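Local coordinates for methyltransferase FkbM (Methylobacillus flagellatus KT, PDB 2PY6), which probably transfers a methyl group to an acceptor substrate that has not been identified, at residues Y185-Q188 / T189-V193; V193-F196 / H197-C200; R210-S213 / T214-F217; D378-N381 / Y382-I386. One frame throughout, in Å; residues are numbered along the deposited sequence.

In the fold
All four contacts are local. Interactions 1 and 2 follow one another along helix 184-199, share Val193 and have centres about 11 Å apart. The chain then passes through helix 203-208 into the loop of interaction 3, about 16 Å from interaction 1 between centres; the two touch where Tyr185 OH packs on Arg210 CG at 3.5 Å, and both reach the second subunit. Interaction 4 comes last, on helix 375-386, its centre about 19 Å from that of interaction 1. Strand 392-396, at the edge of the seven-stranded sheet, touches both helices, so helix 184-199 is joined to the probable methyltransferase domain through that edge.

Interaction 1 (Y185-Q188 / T189-V193); sequences YSVQ and TLYAV
Thr189 closes on the carbonyl of Tyr185 twice, with its backbone N at 2.8 Å and its OG1 at 2.7 Å from Tyr185 O, the two donors arriving from opposite faces of the carbonyl plane. Its hydroxyl stands beside its own backbone N (chi1 -62°), which turns OG1 back along the helix to that oxygen and also sets it over one face of the Tyr185 ring, 3.9 Å from CE1. Threonine suits the place, because a hydroxyl buried in a helix can be satisfied by the carbonyl one turn earlier. The ring's own hydroxyl is bound by Val208 O, and the ring stacks on Tyr185 of the second subunit. Leu190 N bonds to Ser186 O, while the leucine's branched end leads away to Leu177 and Leu181. These are the i to i+4 bonds of alpha-helix 184-199, whose side chains here touch helices 171-180 and 203-208 and strand 392-396. Tyr191 N meets Val187 O at 3.0 Å in a nearly straight bond (176° at the hydrogen). Its ring lies alongside Val187, whose CG1 comes obliquely to CE2 at 3.5 Å. Ala192 N bonds to Gln188 O, and its small CB, 3.3 Å from that oxygen, fits against Val208.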
loop_
_atom_site.group_PDB
_atom_site.type_symbol
_atom_site.label_atom_id
_atom_site.label_comp_id
_atom_site.label_asym_id
_atom_site.label_seq_id
_atom_site.Cartn_x
_atom_site.Cartn_y
_atom_site.Cartn_z
ATOM N N TYR A 185 -18.110 20.834 29.652
ATOM C CA TYR A 185 -17.779 19.843 28.627
ATOM C C TYR A 185 -17.482 18.420 29.213
ATOM O O TYR A 185 -17.773 17.378 28.610
ATOM C CB TYR A 185 -16.638 20.412 27.732
ATOM C CG TYR A 185 -16.263 19.555 26.539
ATOM C CD1 TYR A 185 -17.226 18.829 25.830
ATOM C CD2 TYR A 185 -14.970 19.539 26.062
ATOM C CE1 TYR A 185 -16.886 18.062 24.710
ATOM C CE2 TYR A 185 -14.626 18.776 24.943
ATOM C CZ TYR A 185 -15.600 18.038 24.273
ATOM O OH TYR A 185 -15.269 17.306 23.154
ATOM N N SER A 186 -16.915 18.393 30.410
ATOM C CA SER A 186 -16.710 17.166 31.138
ATOM C C SER A 186 -18.047 16.555 31.498
ATOM O O SER A 186 -18.228 15.337 31.407
ATOM C CB SER A 186 -15.931 17.436 32.414
ATOM O OG SER A 186 -14.578 17.626 32.116
ATOM N N VAL A 187 -18.990 17.390 31.929
ATOM C CA VAL A 187 -20.333 16.914 32.262
ATOM C C VAL A 187 -20.977 16.364 30.984
ATOM O O VAL A 187 -21.501 15.255 30.957
ATOM C CB VAL A 187 -21.206 18.017 32.892
ATOM C CG1 VAL A 187 -22.627 17.530 33.063
ATOM C CG2 VAL A 187 -20.625 18.456 34.232
ATOM N N GLN A 188 -20.924 17.111 29.901
ATOM C CA GLN A 188 -21.505 16.593 28.662
ATOM C C GLN A 188 -20.846 15.247 28.279
ATOM O O GLN A 188 -21.520 14.282 27.869
ATOM C CB GLN A 188 -21.383 17.606 27.537
ATOM C CG GLN A 188 -22.368 17.323 26.357
ATOM C CD GLN A 188 -22.014 18.114 25.114
ATOM O OE1 GLN A 188 -20.829 18.424 24.860
ATOM N NE2 GLN A 188 -23.033 18.459 24.330
ATOM N N THR A 189 -19.530 15.180 28.421
ATOM C CA THR A 189 -18.798 13.957 28.114
ATOM C C THR A 189 -19.269 12.816 29.003
ATOM O O THR A 189 -19.532 11.709 28.496
ATOM C CB THR A 189 -17.304 14.184 28.252
ATOM O OG1 THR A 189 -16.894 15.180 27.300
ATOM C CG2 THR A 189 -16.535 12.893 28.041
ATOM N N LEU A 190 -19.380 13.061 30.317
ATOM C CA LEU A 190 -19.841 12.010 31.220
ATOM C C LEU A 190 -21.163 11.439 30.760
ATOM O O LEU A 190 -21.311 10.236 30.607
ATOM C CB LEU A 190 -20.003 12.509 32.663
ATOM C CG LEU A 190 -20.566 11.475 33.664
ATOM C CD1 LEU A 190 -19.587 10.281 33.793
ATOM C CD2 LEU A 190 -20.884 12.052 35.023
ATOM N N TYR A 191 -22.152 12.323 30.575
ATOM C CA TYR A 191 -23.477 11.890 30.164
ATOM C C TYR A 191 -23.509 11.198 28.804
ATOM O O TYR A 191 -24.234 10.223 28.637
ATOM C CB TYR A 191 -24.484 13.018 30.243
ATOM C CG TYR A 191 -24.858 13.414 31.672
ATOM C CD1 TYR A 191 -25.363 12.487 32.572
ATOM C CD2 TYR A 191 -24.760 14.726 32.091
ATOM C CE1 TYR A 191 -25.711 12.849 33.862
ATOM C CE2 TYR A 191 -25.102 15.096 33.371
ATOM C CZ TYR A 191 -25.587 14.168 34.253
ATOM O OH TYR A 191 -25.944 14.552 35.539
ATOM N N ALA A 192 -22.653 11.631 27.876
ATOM C CA ALA A 192 -22.544 11.009 26.545
ATOM C C ALA A 192 -22.038 9.548 26.667
ATOM O O ALA A 192 -22.580 8.624 26.061
ATOM C CB ALA A 192 -21.632 11.861 25.641
ATOM N N VAL A 193 -21.031 9.327 27.506
ATOM C CA VAL A 193 -20.515 7.958 27.708
ATOM C C VAL A 193 -21.546 7.018 28.355
ATOM O O VAL A 193 -21.689 5.874 27.962
ATOM C CB VAL A 193 -19.236 7.997 28.558
ATOM C CG1 VAL A 193 -18.793 6.561 29.011
ATOM C CG2 VAL A 193 -18.139 8.724 27.785
#

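Interaction 2 (V193-F196 / H197-C200). With EDO (1,2-ethanediol), chain C.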
loop_
_atom_site.group_PDB
_atom_site.type_symbol
_atom_site.label_atom_id
_atom_site.label_comp_id
_atom_site.label_asym_id
_atom_site.label_seq_id
_atom_site.Cartn_x
_atom_site.Cartn_y
_atom_site.Cartn_z
ATOM N N VAL A 193 -21.031 9.327 27.506
ATOM C CA VAL A 193 -20.515 7.958 27.708
ATOM C C VAL A 193 -21.546 7.018 28.355
ATOM O O VAL A 193 -21.689 5.874 27.962
ATOM C CB VAL A 193 -19.236 7.997 28.558
ATOM C CG1 VAL A 193 -18.793 6.561 29.011
ATOM C CG2 VAL A 193 -18.139 8.724 27.785
ATOM N N LEU A 194 -22.226 7.511 29.380
ATOM C CA LEU A 194 -23.250 6.747 30.066
ATOM C C LEU A 194 -24.435 6.511 29.135
ATOM O O LEU A 194 -25.024 5.443 29.164
ATOM C CB LEU A 194 -23.690 7.464 31.326
ATOM C CG LEU A 194 -22.612 7.791 32.365
ATOM C CD1 LEU A 194 -23.260 8.551 33.517
ATOM C CD2 LEU A 194 -21.842 6.565 32.899
ATOM N N ASN A 195 -24.783 7.489 28.314
ATOM C CA ASN A 195 -25.848 7.294 27.336
ATOM C C ASN A 195 -25.456 6.244 26.299
ATOM O O ASN A 195 -26.292 5.430 25.939
ATOM C CB ASN A 195 -26.289 8.598 26.693
ATOM C CG ASN A 195 -27.048 9.486 27.662
ATOM O OD1 ASN A 195 -27.476 9.026 28.695
ATOM N ND2 ASN A 195 -27.163 10.759 27.353
ATOM N N PHE A 196 -24.201 6.224 25.836
ATOM C CA PHE A 196 -23.792 5.139 24.931
ATOM C C PHE A 196 -24.067 3.718 25.508
ATOM O O PHE A 196 -24.656 2.862 24.843
ATOM C CB PHE A 196 -22.326 5.252 24.570
ATOM C CG PHE A 196 -21.767 3.978 23.985
ATOM C CD1 PHE A 196 -22.137 3.572 22.731
ATOM C CD2 PHE A 196 -20.902 3.175 24.728
ATOM C CE1 PHE A 196 -21.616 2.400 22.203
ATOM C CE2 PHE A 196 -20.389 2.007 24.213
ATOM C CZ PHE A 196 -20.731 1.631 22.945
ATOM N N HIS A 197 -23.621 3.490 26.739
ATOM C CA HIS A 197 -23.834 2.233 27.442
ATOM C C HIS A 197 -25.323 1.944 27.689
ATOM O O HIS A 197 -25.751 0.818 27.562
ATOM C CB HIS A 197 -23.049 2.181 28.772
ATOM C CG HIS A 197 -21.554 2.241 28.608
ATOM N ND1 HIS A 197 -20.825 1.235 28.012
ATOM C CD2 HIS A 197 -20.659 3.200 28.954
ATOM C CE1 HIS A 197 -19.550 1.585 27.969
ATOM N NE2 HIS A 197 -19.423 2.773 28.538
ATOM N N LEU A 198 -26.121 2.954 28.032
ATOM C CA LEU A 198 -27.546 2.710 28.261
ATOM C C LEU A 198 -28.321 2.382 26.971
ATOM O O LEU A 198 -29.235 1.588 26.994
ATOM C CB LEU A 198 -28.205 3.901 28.961
ATOM C CG LEU A 198 -27.796 4.174 30.404
ATOM C CD1 LEU A 198 -28.309 5.514 30.858
ATOM C CD2 LEU A 198 -28.272 3.080 31.313
ATOM N N THR A 199 -27.934 3.007 25.864
ATOM C CA THR A 199 -28.662 2.905 24.605
ATOM C C THR A 199 -28.054 2.077 23.497
ATOM O O THR A 199 -28.777 1.741 22.557
ATOM C CB THR A 199 -28.810 4.286 23.967
ATOM O OG1 THR A 199 -27.526 4.782 23.613
ATOM C CG2 THR A 199 -29.493 5.269 24.928
ATOM N N CYS A 200 -26.756 1.779 23.598
ATOM C CA CYS A 200 -25.974 1.071 22.554
ATOM C C CYS A 200 -25.790 1.943 21.304
ATOM O O CYS A 200 -25.525 1.418 20.252
ATOM C CB CYS A 200 -26.618 -0.258 22.117
ATOM S SG CYS A 200 -27.019 -1.418 23.408
HETATM C C1 EDO C . -23.949 -1.348 26.146
HETATM O O1 EDO C . -24.537 -0.675 25.067
HETATM C C2 EDO C . -22.427 -1.255 26.078
HETATM O O2 EDO C . -21.896 -0.931 27.373
#
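The His197 imidazole receives the Phe196 ring on one face in an edge-to-face pair: Phe196 CD2 stands 3.8 Å above the centre of the imidazole, and the planes meet at 63°. At the imidazole edge, near its plane, ND1 lies 2.5 Å from O2 of a 1,2-ethanediol, a hydrogen bond so short that its exact length is doubtful, in which either partner could be the donor. Val193 runs alongside, its CG1 3.8 Å from His197 CD2. The imidazole stacks with Trp163, whose backbone N also binds the diol. With CG beside its own backbone N (chi1 -63°), the histidine swings back along the helix toward Val193. Replacing it by an alanine would probably deprive the Phe196 edge and the Trp163 ring of their aromatic partner, and the diol of its ring nitrogen. Farther on, Asn195 O takes two bonds from Thr199, from N at 2.9 Å and from OG1 at 2.7 Å, the hydroxyl lying above the carbonyl plane. Cys200 N bonds to Phe196 O at 2.7 Å, and the cysteine itself, its phi positive (69°), is the first to leave helical geometry, as is typical of a helix C-terminus, here beside a diol probably from the crystallisation liquor.

Interaction 3 (R210-S213 / T214-F217); sequences RPYS and TLYF
Arg210 lays one face of its guanidinium over the Thr214 side chain, with OG1 3.7 Å above the plane and toward the rim; the two side chains cross at about a right angle. The methyl CG2 of Thr214 is 3.6 Å from Arg210 NH2, so threonine offers both a polar and an apolar branch to the flat cation. NE and NH2 bond to Glu209 O and His206 O of the second subunit, and NH1 to Arg218 O, which fixes the rotation of the group over the threonine. Thr214 also grips Pro211 O twice: OG1 approaches at 2.6 Å, tilted a little from the carbonyl plane, whereas N, at 3.1 Å, stands well above it. The backbone bond from Thr214 N, an i to i+3 bond, is repeated from Leu215 N to Tyr212 O at 3.0 Å and makes a short turn of 3-10 helix in the loop between helix 203-208 and strand 229-233, where proline readily enters because its ring nitrogen need give no hydrogen. The hydroxyl lies between backbone N and carbonyl carbon (chi1 67°), facing Pro211 O, and also bonds to His397 ND1. A valine in its place would probably leave His397 without this partner and Pro211 O with one strong bond fewer. Beyond the turn, Leu215 CD2 comes obliquely to Tyr212 CE1 at 4.0 Å, while the tyrosine hydroxyl is held by Glu239. Leu215 CG sits 3.4 Å above the Tyr216 ring centre.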
loop_
_atom_site.group_PDB
_atom_site.type_symbol
_atom_site.label_atom_id
_atom_site.label_comp_id
_atom_site.label_asym_id
_atom_site.label_seq_id
_atom_site.Cartn_x
_atom_site.Cartn_y
_atom_site.Cartn_z
ATOM N N ARG A 210 -12.722 13.598 21.189
ATOM C CA ARG A 210 -11.571 14.367 20.772
ATOM C C ARG A 210 -10.651 13.373 20.103
ATOM O O ARG A 210 -10.860 12.161 20.245
ATOM C CB ARG A 210 -10.964 15.060 21.985
ATOM C CG ARG A 210 -12.029 15.977 22.646
ATOM C CD ARG A 210 -11.559 17.294 23.168
ATOM N NE ARG A 210 -10.540 17.864 22.296
ATOM C CZ ARG A 210 -9.294 18.115 22.647
ATOM N NH1 ARG A 210 -8.895 18.054 23.923
ATOM N NH2 ARG A 210 -8.443 18.538 21.733
ATOM N N PRO A 211 -9.692 13.850 19.291
ATOM C CA PRO A 211 -8.785 12.899 18.661
ATOM C C PRO A 211 -7.900 12.116 19.641
ATOM O O PRO A 211 -7.587 12.588 20.764
ATOM C CB PRO A 211 -7.887 13.795 17.790
ATOM C CG PRO A 211 -8.651 15.039 17.593
ATOM C CD PRO A 211 -9.386 15.226 18.888
ATOM N N TYR A 212 -7.535 10.912 19.223
ATOM C CA TYR A 212 -6.587 10.044 19.947
ATOM C C TYR A 212 -5.285 10.789 20.232
ATOM O O TYR A 212 -4.756 10.723 21.358
ATOM C CB TYR A 212 -6.394 8.724 19.164
ATOM C CG TYR A 212 -5.410 7.775 19.798
ATOM C CD1 TYR A 212 -5.732 7.079 20.956
ATOM C CD2 TYR A 212 -4.154 7.588 19.240
ATOM C CE1 TYR A 212 -4.805 6.202 21.555
ATOM C CE2 TYR A 212 -3.221 6.721 19.825
ATOM C CZ TYR A 212 -3.564 6.032 20.980
ATOM O OH TYR A 212 -2.657 5.171 21.542
ATOM N N SER A 213 -4.825 11.564 19.257
ATOM C CA SER A 213 -3.597 12.397 19.375
ATOM C C SER A 213 -3.568 13.433 20.502
ATOM O O SER A 213 -2.519 13.975 20.835
ATOM C CB SER A 213 -3.335 13.141 18.064
ATOM O OG SER A 213 -4.329 14.128 17.808
ATOM N N THR A 214 -4.716 13.721 21.095
ATOM C CA THR A 214 -4.812 14.688 22.164
ATOM C C THR A 214 -4.914 14.050 23.543
ATOM O O THR A 214 -5.008 14.758 24.544
ATOM C CB THR A 214 -6.052 15.621 21.905
ATOM O OG1 THR A 214 -7.274 14.885 22.019
ATOM C CG2 THR A 214 -5.959 16.213 20.547
ATOM N N LEU A 215 -4.880 12.712 23.600
ATOM C CA LEU A 215 -4.983 12.013 24.870
ATOM C C LEU A 215 -3.826 12.411 25.781
ATOM O O LEU A 215 -2.710 12.407 25.334
ATOM C CB LEU A 215 -4.963 10.493 24.611
ATOM C CG LEU A 215 -5.132 9.476 25.744
ATOM C CD1 LEU A 215 -6.469 9.542 26.463
ATOM C CD2 LEU A 215 -4.955 8.120 25.110
ATOM N N TYR A 216 -4.152 12.780 27.019
ATOM C CA TYR A 216 -3.259 13.135 28.137
ATOM C C TYR A 216 -2.608 14.490 28.082
ATOM O O TYR A 216 -2.583 15.174 29.091
ATOM C CB TYR A 216 -2.123 12.106 28.372
ATOM C CG TYR A 216 -2.545 10.661 28.370
ATOM C CD1 TYR A 216 -3.558 10.195 29.217
ATOM C CD2 TYR A 216 -1.887 9.738 27.578
ATOM C CE1 TYR A 216 -3.920 8.844 29.228
ATOM C CE2 TYR A 216 -2.270 8.392 27.565
ATOM C CZ TYR A 216 -3.270 7.951 28.382
ATOM O OH TYR A 216 -3.630 6.606 28.338
ATOM N N PHE A 217 -2.043 14.838 26.912
ATOM C CA PHE A 217 -1.199 16.011 26.742
ATOM C C PHE A 217 -1.866 17.224 26.121
ATOM O O PHE A 217 -1.368 18.332 26.315
ATOM C CB PHE A 217 0.045 15.605 25.946
ATOM C CG PHE A 217 0.857 14.524 26.629
ATOM C CD1 PHE A 217 1.592 14.812 27.780
ATOM C CD2 PHE A 217 0.832 13.221 26.166
ATOM C CE1 PHE A 217 2.305 13.817 28.462
ATOM C CE2 PHE A 217 1.541 12.214 26.829
ATOM C CZ PHE A 217 2.288 12.523 27.981
#

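Interaction 4 (D378-N381 / Y382-I386)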
loop_
_atom_site.group_PDB
_atom_site.type_symbol
_atom_site.label_atom_id
_atom_site.label_comp_id
_atom_site.label_asym_id
_atom_site.label_seq_id
_atom_site.Cartn_x
_atom_site.Cartn_y
_atom_site.Cartn_z
ATOM N N ASP A 378 -15.379 4.604 41.063
ATOM C CA ASP A 378 -14.397 4.027 41.995
ATOM C C ASP A 378 -13.043 4.716 42.072
ATOM O O ASP A 378 -12.525 4.925 43.140
ATOM C CB ASP A 378 -14.196 2.559 41.665
ATOM C CG ASP A 378 -15.441 1.712 41.985
ATOM O OD1 ASP A 378 -16.439 2.239 42.534
ATOM O OD2 ASP A 378 -15.417 0.502 41.687
ATOM N N LEU A 379 -12.477 5.042 40.925
ATOM C CA LEU A 379 -11.197 5.699 40.870
ATOM C C LEU A 379 -11.296 7.123 41.402
ATOM O O LEU A 379 -10.454 7.536 42.171
ATOM C CB LEU A 379 -10.648 5.688 39.436
ATOM C CG LEU A 379 -10.489 4.315 38.759
ATOM C CD1 LEU A 379 -10.046 4.487 37.342
ATOM C CD2 LEU A 379 -9.491 3.423 39.469
ATOM N N THR A 380 -12.330 7.862 41.003
ATOM C CA THR A 380 -12.540 9.237 41.464
ATOM C C THR A 380 -12.730 9.267 42.985
ATOM O O THR A 380 -12.091 10.078 43.689
ATOM C CB THR A 380 -13.772 9.882 40.776
ATOM O OG1 THR A 380 -13.581 9.929 39.360
ATOM C CG2 THR A 380 -13.966 11.283 41.233
ATOM N N ASN A 381 -13.575 8.370 43.486
ATOM C CA ASN A 381 -13.848 8.307 44.909
ATOM C C ASN A 381 -12.578 8.024 45.692
ATOM O O ASN A 381 -12.371 8.585 46.759
ATOM C CB ASN A 381 -14.899 7.229 45.225
ATOM C CG ASN A 381 -16.331 7.645 44.838
ATOM O OD1 ASN A 381 -16.616 8.822 44.633
ATOM N ND2 ASN A 381 -17.240 6.660 44.771
ATOM N N TYR A 382 -11.730 7.135 45.159
ATOM C CA TYR A 382 -10.486 6.808 45.838
ATOM C C TYR A 382 -9.543 8.016 45.890
ATOM O O TYR A 382 -9.005 8.345 46.951
ATOM C CB TYR A 382 -9.765 5.569 45.258
ATOM C CG TYR A 382 -8.479 5.386 46.032
ATOM C CD1 TYR A 382 -8.510 4.935 47.357
ATOM C CD2 TYR A 382 -7.259 5.791 45.504
ATOM C CE1 TYR A 382 -7.350 4.855 48.138
ATOM C CE2 TYR A 382 -6.072 5.681 46.254
ATOM C CZ TYR A 382 -6.128 5.242 47.577
ATOM O OH TYR A 382 -4.957 5.150 48.315
ATOM N N ILE A 383 -9.302 8.630 44.740
ATOM C CA ILE A 383 -8.386 9.758 44.659
ATOM C C ILE A 383 -8.797 10.902 45.563
ATOM O O ILE A 383 -7.949 11.485 46.216
ATOM C CB ILE A 383 -8.228 10.250 43.170
ATOM C CG1 ILE A 383 -7.399 9.241 42.415
ATOM C CG2 ILE A 383 -7.565 11.615 43.113
ATOM C CD1 ILE A 383 -7.540 9.287 40.886
ATOM N N LEU A 384 -10.088 11.231 45.593
ATOM C CA LEU A 384 -10.574 12.339 46.426
ATOM C C LEU A 384 -10.504 12.058 47.918
ATOM O O LEU A 384 -10.414 12.969 48.716
ATOM C CB LEU A 384 -11.998 12.740 46.043
ATOM C CG LEU A 384 -12.191 13.350 44.663
ATOM C CD1 LEU A 384 -13.664 13.660 44.410
ATOM C CD2 LEU A 384 -11.336 14.580 44.490
ATOM N N SER A 385 -10.512 10.789 48.297
ATOM C CA SER A 385 -10.422 10.410 49.694
ATOM C C SER A 385 -8.989 10.643 50.206
ATOM O O SER A 385 -8.771 10.790 51.399
ATOM C CB SER A 385 -10.827 8.927 49.870
ATOM O OG SER A 385 -9.795 8.027 49.468
ATOM N N ILE A 386 -8.007 10.666 49.314
ATOM C CA ILE A 386 -6.629 10.877 49.727
ATOM C C ILE A 386 -6.094 12.274 49.391
ATOM O O ILE A 386 -5.085 12.698 49.942
ATOM C CB ILE A 386 -5.675 9.795 49.159
ATOM C CG1 ILE A 386 -5.664 9.793 47.630
ATOM C CG2 ILE A 386 -6.022 8.425 49.755
ATOM C CD1 ILE A 386 -4.518 9.012 47.025
#
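Asp378 meets Tyr382 through its backbone, its O accepting from Tyr382 N at 3.1 Å. The tyrosine CB rests 3.5 Å from the same oxygen, and with CG anti to the backbone N (chi1 178°) the ring is carried off toward Leu348 and Lys352 of helix 347-352. Leu379 comes next: its O takes the Ile383 N-H in a nearly straight bond (172° at the hydrogen), and the Ile383 CG1 and CD1 atoms lie against that oxygen. The leucine's own side chain turns to Leu351, while Ile383 packs on Phe408. Such pairing of residues four apart belongs to alpha-helix 375-386, which covers part of the mixed sheet in the Rossmann-like FkbM domain, against strands 392-396 and 404-408. Thr380 supplies the side-chain contact of the turn. Its CG2 lies beside Leu384 CD1 at 4.0 Å, the two side chains pointing the same way, and both rest on Ile392. Threonine can serve this buried face because OG1 bonds back to Leu376 O, which satisfies the hydroxyl and leaves the methyl for the sheet. Its carbonyl O binds Leu384 N at 3.0 Å. Asn381, on an exposed side, accepts from Ser385 N through its O, a longer bond of 3.3 Å bent to 136° at the hydrogen. Ser385 OG bonds to Tyr382 O at 2.7 Å, which a short hydroxyl side chain can do by folding back on the helix.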